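Molybdopterin molybdotransferase (Pyrococcus horikoshii, PDB 1UZ5) probably inserts molybdenum from molybdate into adenylyl-molybdopterin, releasing AMP, in a late step of molybdenum cofactor biosynthesis that uses magnesium. Local coordinates at residues R346-L354 against D374-E383; A280-I288 against G299-N310. One frame throughout, in Å; residues are numbered along the deposited sequence.

Interaction 1: R346-L354 against D374-E383. With SO4 (sulfate ion), chain E.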
loop_
_atom_site.group_PDB
_atom_site.type_symbol
_atom_site.label_atom_id
_atom_site.label_comp_id
_atom_site.label_asym_id
_atom_site.label_seq_id
_atom_site.Cartn_x
_atom_site.Cartn_y
_atom_site.Cartn_z
ATOM N N ARG A 346 -29.580 17.978 -6.984
ATOM C CA ARG A 346 -28.852 16.780 -7.387
ATOM C C ARG A 346 -27.673 16.509 -6.456
ATOM O O ARG A 346 -27.152 17.422 -5.814
ATOM C CB ARG A 346 -28.354 16.929 -8.828
ATOM C CG ARG A 346 -27.602 15.717 -9.363
ATOM C CD ARG A 346 -27.238 15.890 -10.833
ATOM N NE ARG A 346 -26.423 17.080 -11.063
ATOM C CZ ARG A 346 -25.953 17.451 -12.250
ATOM N NH1 ARG A 346 -26.216 16.723 -13.327
ATOM N NH2 ARG A 346 -25.221 18.551 -12.362
ATOM N N ARG A 347 -27.263 15.247 -6.382
ATOM C CA ARG A 347 -26.144 14.841 -5.539
ATOM C C ARG A 347 -24.853 15.325 -6.195
ATOM O O ARG A 347 -24.545 14.930 -7.318
ATOM C CB ARG A 347 -26.125 13.317 -5.411
ATOM C CG ARG A 347 -25.178 12.775 -4.359
ATOM C CD ARG A 347 -25.249 11.256 -4.316
ATOM N NE ARG A 347 -24.590 10.705 -3.136
ATOM C CZ ARG A 347 -24.995 10.916 -1.887
ATOM N NH1 ARG A 347 -26.062 11.667 -1.649
ATOM N NH2 ARG A 347 -24.335 10.372 -0.873
ATOM N N GLN A 348 -24.101 16.179 -5.505
ATOM C CA GLN A 348 -22.863 16.696 -6.081
ATOM C C GLN A 348 -21.627 16.525 -5.212
ATOM O O GLN A 348 -21.711 16.470 -3.988
ATOM C CB GLN A 348 -23.017 18.177 -6.425
ATOM C CG GLN A 348 -23.114 19.088 -5.220
ATOM C CD GLN A 348 -23.016 20.550 -5.598
ATOM O OE1 GLN A 348 -23.816 21.055 -6.386
ATOM N NE2 GLN A 348 -22.029 21.242 -5.036
ATOM N N PHE A 349 -20.475 16.448 -5.871
ATOM C CA PHE A 349 -19.196 16.302 -5.189
ATOM C C PHE A 349 -18.351 17.539 -5.464
ATOM O O PHE A 349 -17.916 17.775 -6.590
ATOM C CB PHE A 349 -18.476 15.043 -5.673
ATOM C CG PHE A 349 -19.234 13.781 -5.405
ATOM C CD1 PHE A 349 -20.337 13.437 -6.181
ATOM C CD2 PHE A 349 -18.866 12.946 -4.355
ATOM C CE1 PHE A 349 -21.065 12.280 -5.915
ATOM C CE2 PHE A 349 -19.588 11.785 -4.079
ATOM C CZ PHE A 349 -20.690 11.451 -4.862
ATOM N N LEU A 350 -18.129 18.323 -4.416
ATOM C CA LEU A 350 -17.371 19.561 -4.506
ATOM C C LEU A 350 -15.868 19.409 -4.302
ATOM O O LEU A 350 -15.414 18.960 -3.247
ATOM C CB LEU A 350 -17.911 20.558 -3.478
ATOM C CG LEU A 350 -17.138 21.865 -3.303
ATOM C CD1 LEU A 350 -17.256 22.693 -4.568
ATOM C CD2 LEU A 350 -17.680 22.633 -2.109
ATOM N N PRO A 351 -15.071 19.781 -5.316
ATOM C CA PRO A 351 -13.616 19.680 -5.197
ATOM C C PRO A 351 -13.165 20.713 -4.172
ATOM O O PRO A 351 -13.634 21.850 -4.193
ATOM C CB PRO A 351 -13.129 20.029 -6.601
ATOM C CG PRO A 351 -14.264 19.601 -7.475
ATOM C CD PRO A 351 -15.459 20.092 -6.702
ATOM N N VAL A 352 -12.267 20.327 -3.274
ATOM C CA VAL A 352 -11.788 21.260 -2.265
ATOM C C VAL A 352 -10.278 21.209 -2.110
ATOM O O VAL A 352 -9.628 20.235 -2.494
ATOM C CB VAL A 352 -12.408 20.973 -0.879
ATOM C CG1 VAL A 352 -13.921 20.970 -0.974
ATOM C CG2 VAL A 352 -11.898 19.641 -0.344
ATOM N N LYS A 353 -9.730 22.281 -1.549
ATOM C CA LYS A 353 -8.305 22.378 -1.291
ATOM C C LYS A 353 -8.152 22.342 0.223
ATOM O O LYS A 353 -8.844 23.066 0.938
ATOM C CB LYS A 353 -7.742 23.695 -1.824
ATOM C CG LYS A 353 -6.244 23.839 -1.597
ATOM C CD LYS A 353 -5.744 25.225 -1.957
ATOM C CE LYS A 353 -4.239 25.310 -1.770
ATOM N NZ LYS A 353 -3.832 24.864 -0.407
ATOM N N LEU A 354 -7.259 21.495 0.715
ATOM C CA LEU A 354 -7.047 21.398 2.146
ATOM C C LEU A 354 -5.898 22.292 2.574
ATOM O O LEU A 354 -4.750 22.068 2.193
ATOM C CB LEU A 354 -6.761 19.950 2.543
ATOM C CG LEU A 354 -7.902 18.967 2.281
ATOM C CD1 LEU A 354 -7.477 17.570 2.693
ATOM C CD2 LEU A 354 -9.138 19.398 3.052
ATOM N N ASP A 374 -5.021 22.507 -7.415
ATOM C CA ASP A 374 -5.503 22.799 -6.060
ATOM C C ASP A 374 -6.399 21.750 -5.398
ATOM O O ASP A 374 -6.514 21.720 -4.172
ATOM C CB ASP A 374 -6.254 24.137 -6.040
ATOM C CG ASP A 374 -5.391 25.299 -6.482
ATOM O OD1 ASP A 374 -4.163 25.259 -6.255
ATOM O OD2 ASP A 374 -5.948 26.263 -7.045
ATOM N N ALA A 375 -7.042 20.904 -6.194
ATOM C CA ALA A 375 -7.944 19.893 -5.649
ATOM C C ALA A 375 -7.253 18.780 -4.856
ATOM O O ALA A 375 -6.583 17.924 -5.423
ATOM C CB ALA A 375 -8.777 19.291 -6.774
ATOM N N ASP A 376 -7.434 18.791 -3.540
ATOM C CA ASP A 376 -6.833 17.774 -2.685
ATOM C C ASP A 376 -7.803 16.629 -2.450
ATOM O O ASP A 376 -7.404 15.524 -2.086
ATOM C CB ASP A 376 -6.418 18.385 -1.349
ATOM C CG ASP A 376 -5.334 19.424 -1.508
ATOM O OD1 ASP A 376 -4.341 19.133 -2.208
ATOM O OD2 ASP A 376 -5.470 20.524 -0.933
ATOM N N GLY A 377 -9.083 16.907 -2.670
ATOM C CA GLY A 377 -10.110 15.902 -2.487
ATOM C C GLY A 377 -11.479 16.494 -2.753
ATOM O O GLY A 377 -11.595 17.595 -3.294
ATOM N N PHE A 378 -12.527 15.773 -2.379
ATOM C CA PHE A 378 -13.871 16.278 -2.599
ATOM C C PHE A 378 -14.791 16.043 -1.415
ATOM O O PHE A 378 -14.574 15.136 -0.606
ATOM C CB PHE A 378 -14.477 15.650 -3.861
ATOM C CG PHE A 378 -14.630 14.154 -3.792
ATOM C CD1 PHE A 378 -15.599 13.571 -2.978
ATOM C CD2 PHE A 378 -13.810 13.325 -4.553
ATOM C CE1 PHE A 378 -15.749 12.184 -2.924
ATOM C CE2 PHE A 378 -13.953 11.942 -4.505
ATOM C CZ PHE A 378 -14.925 11.371 -3.689
ATOM N N VAL A 379 -15.814 16.883 -1.319
ATOM C CA VAL A 379 -16.810 16.786 -0.263
ATOM C C VAL A 379 -18.128 16.446 -0.952
ATOM O O VAL A 379 -18.533 17.125 -1.895
ATOM C CB VAL A 379 -16.963 18.120 0.487
ATOM C CG1 VAL A 379 -18.089 18.020 1.496
ATOM C CG2 VAL A 379 -15.661 18.473 1.186
ATOM N N GLU A 380 -18.786 15.390 -0.489
ATOM C CA GLU A 380 -20.052 14.950 -1.074
ATOM C C GLU A 380 -21.251 15.632 -0.420
ATOM O O GLU A 380 -21.451 15.533 0.792
ATOM C CB GLU A 380 -20.181 13.430 -0.938
ATOM C CG GLU A 380 -21.534 12.848 -1.309
ATOM C CD GLU A 380 -21.622 11.360 -1.007
ATOM O OE1 GLU A 380 -21.423 10.969 0.164
ATOM O OE2 GLU A 380 -21.895 10.579 -1.940
ATOM N N ILE A 381 -22.037 16.332 -1.236
ATOM C CA ILE A 381 -23.228 17.045 -0.771
ATOM C C ILE A 381 -24.462 16.288 -1.253
ATOM O O ILE A 381 -24.721 16.217 -2.453
ATOM C CB ILE A 381 -23.264 18.460 -1.334
ATOM C CG1 ILE A 381 -21.873 19.094 -1.209
ATOM C CG2 ILE A 381 -24.296 19.284 -0.581
ATOM C CD1 ILE A 381 -21.793 20.509 -1.736
ATOM N N PRO A 382 -25.252 15.736 -0.315
ATOM C CA PRO A 382 -26.474 14.954 -0.547
ATOM C C PRO A 382 -27.408 15.435 -1.649
ATOM O O PRO A 382 -27.535 16.635 -1.901
ATOM C CB PRO A 382 -27.142 14.941 0.824
ATOM C CG PRO A 382 -25.956 14.941 1.753
ATOM C CD PRO A 382 -25.089 16.005 1.125
ATOM N N GLU A 383 -28.078 14.478 -2.291
ATOM C CA GLU A 383 -28.997 14.778 -3.388
ATOM C C GLU A 383 -30.025 15.818 -2.972
ATOM O O GLU A 383 -30.658 16.447 -3.824
ATOM C CB GLU A 383 -29.755 13.524 -3.853
ATOM C CG GLU A 383 -29.160 12.173 -3.451
ATOM C CD GLU A 383 -29.428 11.809 -1.999
ATOM O OE1 GLU A 383 -28.721 12.313 -1.089
ATOM O OE2 GLU A 383 -30.366 11.009 -1.757
HETATM S S SO4 E . -22.286 17.418 -15.017
HETATM O O1 SO4 E . -23.652 18.296 -15.037
HETATM O O2 SO4 E . -22.238 16.776 -16.315
HETATM O O3 SO4 E . -21.257 18.188 -14.794
HETATM O O4 SO4 E . -22.557 16.428 -14.010
HETATM O O HOH W 1 -3.149 21.635 -0.215
#
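Phe349 and Phe378 project from the same face of an antiparallel strand pair and meet edge-to-face with an offset, ring centres 5.4 Å apart and planes at 87°. The edge of Phe349 at CD2 comes within 3.5 Å of Phe378 CE1. Phe349 CE2 also lies 3.5 Å from Glu380 CG, so the methylenes of this glutamate suit an aromatic neighbour while its carboxylate continues to Arg347. That long arginine serves two acids: NH1 meets Glu383 OE1 at 2.8 Å, at the guanidinium edge, with the two flat groups turned 75° apart. Its salt bridge to Glu380 is doubtful in detail because NH2 is modelled too close to the carboxylate carbon.

The other face is mostly aliphatic. The methylenes of Gln348 run alongside Ile381, CG near CB, and Val352 crosses Val379 at about a right angle, CG1 to CG2 3.7 Å.

At the far end a classic beta bulge sets Asp376 and Gly377 both opposite Val352. Val352 O takes a 2.8 Å bond from Asp376 N and a weak one from Gly377 N. With CG anti to its carbonyl carbon (chi1 -64°), Asp376 sends OD2 back to Leu354 N, 2.6 Å away, using its anti lone pair; a water joins OD2 to Leu354 O. The short aspartate thus gives Leu354 N an acceptor beyond the last backbone pair of the two strands.

Within domain IV, strand 358-361 flanks 347-354 and strand 391-398 flanks 377-381. Helix 304-322, from the probable molybdopterin-binding region, packs Thr309 and Leu313 against both phenylalanines.

Interaction 2: A280-I288 against G299-N310; sequences AIQPGKPTI and GLPGYPTSCLTN. With SO4 (sulfate ion), chain E.
Ile281 opens the contact, its side chain pointing toward Asn310, a buried residue of the helix that begins at Pro304. Pro283 then presses its ring on the first turn of that helix: CG lies 3.2 Å from Ser306 OG and packs tightly on Ser306 CB. A small serine lets the rigid proline come this close to the helix.

Gly284 threads between Pro301 and Asn310, its CA 3.7 Å from Pro301 CG. With phi at 101°, a side chain here would be jammed against the carbonyl O of Pro283, and the Asn310 side chain is close by, so the position suits glycine. Here the chain enters a type I turn, Gly284 to Thr287. Facing it are the last residues of strand 295-300, the loop after them and the start of helix 304-322, a strand-loop-helix unit of the probable molybdopterin-binding domain. Lys285 N, in the turn, donates to sulfate O4 over 3.0 Å. The ion probably came from the crystallisation liquor, but its place is consistent with a pocket for anions.

Pro286, within the turn, sets its CD 3.2 Å from sulfate O2. Thr287 closes the turn with two donors on Gly284 O, its backbone N and, at 2.7 Å, OG1. Because OG1 stands beside the backbone N (chi1 -58°), both approach the carbonyl from the same face of its plane. The other branch, CG2, turns to Gly299 O, 3.4 Å away, and to Leu300 CD2, so threonine supplies a polar and an apolar arm at once.

Ile288 pairs with Gly299 at the open end of the hairpin 288-292/295-300. Ile288 N reaches Gly299 O at 3.0 Å, Gly299 N returns to Ile288 O at 2.9 Å, and the isoleucine side chain packs on helix 263-271.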
loop_
_atom_site.group_PDB
_atom_site.type_symbol
_atom_site.label_atom_id
_atom_site.label_comp_id
_atom_site.label_asym_id
_atom_site.label_seq_id
_atom_site.Cartn_x
_atom_site.Cartn_y
_atom_site.Cartn_z
ATOM N N ALA A 280 -26.736 10.035 -11.593
ATOM C CA ALA A 280 -27.406 11.106 -10.867
ATOM C C ALA A 280 -26.461 11.816 -9.905
ATOM O O ALA A 280 -26.690 11.840 -8.694
ATOM C CB ALA A 280 -28.612 10.545 -10.111
ATOM N N ILE A 281 -25.399 12.400 -10.449
ATOM C CA ILE A 281 -24.423 13.116 -9.636
ATOM C C ILE A 281 -23.849 14.310 -10.384
ATOM O O ILE A 281 -24.035 14.449 -11.593
ATOM C CB ILE A 281 -23.249 12.202 -9.224
ATOM C CG1 ILE A 281 -22.558 11.654 -10.475
ATOM C CG2 ILE A 281 -23.752 11.075 -8.329
ATOM C CD1 ILE A 281 -21.339 10.797 -10.186
ATOM N N GLN A 282 -23.148 15.166 -9.647
ATOM C CA GLN A 282 -22.515 16.354 -10.205
ATOM C C GLN A 282 -21.104 16.489 -9.633
ATOM O O GLN A 282 -20.933 16.652 -8.425
ATOM C CB GLN A 282 -23.342 17.600 -9.864
ATOM C CG GLN A 282 -22.543 18.898 -9.787
ATOM C CD GLN A 282 -21.762 19.185 -11.053
ATOM O OE1 GLN A 282 -22.337 19.334 -12.129
ATOM N NE2 GLN A 282 -20.442 19.266 -10.929
ATOM N N PRO A 283 -20.074 16.419 -10.494
ATOM C CA PRO A 283 -20.143 16.225 -11.945
ATOM C C PRO A 283 -20.160 14.744 -12.303
ATOM O O PRO A 283 -20.183 13.885 -11.423
ATOM C CB PRO A 283 -18.872 16.900 -12.427
ATOM C CG PRO A 283 -17.899 16.476 -11.368
ATOM C CD PRO A 283 -18.685 16.696 -10.080
ATOM N N GLY A 284 -20.137 14.450 -13.598
ATOM C CA GLY A 284 -20.139 13.065 -14.031
ATOM C C GLY A 284 -21.499 12.586 -14.492
ATOM O O GLY A 284 -21.723 11.386 -14.652
ATOM N N LYS A 285 -22.414 13.526 -14.698
ATOM C CA LYS A 285 -23.756 13.198 -15.154
ATOM C C LYS A 285 -23.718 12.261 -16.363
ATOM O O LYS A 285 -24.400 11.241 -16.378
ATOM C CB LYS A 285 -24.515 14.479 -15.512
ATOM C CG LYS A 285 -25.890 14.255 -16.119
ATOM C CD LYS A 285 -26.518 15.577 -16.540
ATOM C CE LYS A 285 -27.878 15.372 -17.192
ATOM N NZ LYS A 285 -28.482 16.661 -17.632
ATOM N N PRO A 286 -22.908 12.589 -17.386
ATOM C CA PRO A 286 -22.811 11.753 -18.588
ATOM C C PRO A 286 -21.865 10.548 -18.503
ATOM O O PRO A 286 -21.681 9.835 -19.491
ATOM C CB PRO A 286 -22.357 12.750 -19.644
ATOM C CG PRO A 286 -21.402 13.594 -18.868
ATOM C CD PRO A 286 -22.148 13.841 -17.568
ATOM N N THR A 287 -21.274 10.317 -17.335
ATOM C CA THR A 287 -20.341 9.201 -17.163
ATOM C C THR A 287 -20.887 7.868 -17.673
ATOM O O THR A 287 -22.038 7.513 -17.426
ATOM C CB THR A 287 -19.931 9.047 -15.686
ATOM O OG1 THR A 287 -19.345 10.271 -15.229
ATOM C CG2 THR A 287 -18.921 7.922 -15.527
ATOM N N ILE A 288 -20.042 7.136 -18.389
ATOM C CA ILE A 288 -20.409 5.846 -18.960
ATOM C C ILE A 288 -19.622 4.690 -18.334
ATOM O O ILE A 288 -18.449 4.839 -17.989
ATOM C CB ILE A 288 -20.126 5.828 -20.478
ATOM C CG1 ILE A 288 -20.892 6.960 -21.162
ATOM C CG2 ILE A 288 -20.516 4.484 -21.066
ATOM C CD1 ILE A 288 -20.502 7.160 -22.612
ATOM N N GLY A 299 -16.073 5.818 -19.236
ATOM C CA GLY A 299 -16.056 7.036 -20.028
ATOM C C GLY A 299 -16.238 8.141 -19.007
ATOM O O GLY A 299 -17.330 8.313 -18.469
ATOM N N LEU A 300 -15.170 8.878 -18.716
ATOM C CA LEU A 300 -15.235 9.938 -17.714
ATOM C C LEU A 300 -15.236 11.342 -18.319
ATOM O O LEU A 300 -14.869 11.527 -19.479
ATOM C CB LEU A 300 -14.045 9.815 -16.756
ATOM C CG LEU A 300 -13.775 8.434 -16.149
ATOM C CD1 LEU A 300 -12.546 8.517 -15.256
ATOM C CD2 LEU A 300 -14.982 7.961 -15.359
ATOM N N PRO A 301 -15.637 12.349 -17.522
ATOM C CA PRO A 301 -15.689 13.753 -17.950
ATOM C C PRO A 301 -14.314 14.270 -18.371
ATOM O O PRO A 301 -13.284 13.783 -17.895
ATOM C CB PRO A 301 -16.196 14.478 -16.706
ATOM C CG PRO A 301 -17.017 13.441 -16.009
ATOM C CD PRO A 301 -16.164 12.204 -16.154
ATOM N N GLY A 302 -14.305 15.265 -19.252
ATOM C CA GLY A 302 -13.055 15.843 -19.711
ATOM C C GLY A 302 -12.509 16.923 -18.792
ATOM O O GLY A 302 -11.311 17.202 -18.806
ATOM N N TYR A 303 -13.378 17.549 -18.001
ATOM C CA TYR A 303 -12.934 18.588 -17.074
ATOM C C TYR A 303 -12.043 17.904 -16.031
ATOM O O TYR A 303 -12.497 17.020 -15.312
ATOM C CB TYR A 303 -14.131 19.238 -16.380
ATOM C CG TYR A 303 -13.774 20.496 -15.627
ATOM C CD1 TYR A 303 -13.279 21.614 -16.303
ATOM C CD2 TYR A 303 -13.908 20.570 -14.243
ATOM C CE1 TYR A 303 -12.924 22.771 -15.622
ATOM C CE2 TYR A 303 -13.553 21.729 -13.548
ATOM C CZ TYR A 303 -13.059 22.822 -14.247
ATOM O OH TYR A 303 -12.677 23.959 -13.576
ATOM N N PRO A 304 -10.765 18.315 -15.935
ATOM C CA PRO A 304 -9.771 17.764 -15.003
ATOM C C PRO A 304 -10.232 17.321 -13.610
ATOM O O PRO A 304 -10.083 16.152 -13.261
ATOM C CB PRO A 304 -8.710 18.858 -14.960
ATOM C CG PRO A 304 -8.708 19.328 -16.386
ATOM C CD PRO A 304 -10.199 19.461 -16.669
ATOM N N THR A 305 -10.781 18.234 -12.811
ATOM C CA THR A 305 -11.234 17.871 -11.467
ATOM C C THR A 305 -12.422 16.908 -11.475
ATOM O O THR A 305 -12.620 16.150 -10.523
ATOM C CB THR A 305 -11.627 19.113 -10.638
ATOM O OG1 THR A 305 -12.757 19.752 -11.239
ATOM C CG2 THR A 305 -10.470 20.097 -10.569
ATOM N N SER A 306 -13.218 16.945 -12.541
ATOM C CA SER A 306 -14.376 16.062 -12.656
ATOM C C SER A 306 -13.908 14.663 -13.039
ATOM O O SER A 306 -14.466 13.662 -12.586
ATOM C CB SER A 306 -15.351 16.590 -13.712
ATOM O OG SER A 306 -15.800 17.888 -13.371
ATOM N N CYS A 307 -12.889 14.606 -13.886
ATOM C CA CYS A 307 -12.311 13.340 -14.320
ATOM C C CYS A 307 -11.688 12.686 -13.090
ATOM O O CYS A 307 -11.851 11.489 -12.851
ATOM C CB CYS A 307 -11.226 13.599 -15.365
ATOM S SG CYS A 307 -10.338 12.145 -15.948
ATOM N N LEU A 308 -10.983 13.499 -12.309
ATOM C CA LEU A 308 -10.318 13.029 -11.102
ATOM C C LEU A 308 -11.338 12.520 -10.088
ATOM O O LEU A 308 -11.159 11.459 -9.484
ATOM C CB LEU A 308 -9.494 14.167 -10.499
ATOM C CG LEU A 308 -8.689 13.884 -9.234
ATOM C CD1 LEU A 308 -7.792 12.673 -9.445
ATOM C CD2 LEU A 308 -7.868 15.116 -8.884
ATOM N N THR A 309 -12.410 13.282 -9.908
ATOM C CA THR A 309 -13.458 12.905 -8.973
ATOM C C THR A 309 -14.132 11.605 -9.382
ATOM O O THR A 309 -14.284 10.699 -8.564
ATOM C CB THR A 309 -14.523 14.012 -8.857
ATOM O OG1 THR A 309 -13.967 15.124 -8.149
ATOM C CG2 THR A 309 -15.756 13.508 -8.114
ATOM N N ASN A 310 -14.534 11.505 -10.646
ATOM C CA ASN A 310 -15.195 10.294 -11.114
ATOM C C ASN A 310 -14.246 9.100 -11.131
ATOM O O ASN A 310 -14.665 7.964 -10.919
ATOM C CB ASN A 310 -15.786 10.517 -12.504
ATOM C CG ASN A 310 -17.071 11.325 -12.466
ATOM O OD1 ASN A 310 -17.130 12.398 -11.866
ATOM N ND2 ASN A 310 -18.107 10.811 -13.111
HETATM S S SO4 E . -22.286 17.418 -15.017
HETATM O O1 SO4 E . -23.652 18.296 -15.037
HETATM O O2 SO4 E . -22.238 16.776 -16.315
HETATM O O3 SO4 E . -21.257 18.188 -14.794
HETATM O O4 SO4 E . -22.557 16.428 -14.010
#

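Interaction 2 is mostly buried and joins a tight turn to a strand end and a helix start, with glycine, proline and small polar side chains fitting closely. Interaction 1 is larger and only partly buried: an antiparallel strand pair of domain IV, broken by a bulge, whose aromatic side is covered, with exposed charges, Arg346 and Glu383, at one end. The two meet where strand 281-282 runs parallel to strand 347-354, with Phe349 N probably bonded to Gln282 O. Ile281 and Thr309, one from each segment of interaction 2, both pack on Phe349. One sulfate also spans them, held by the Arg346 side chain on one part and a backbone N-H of Lys285 on the other.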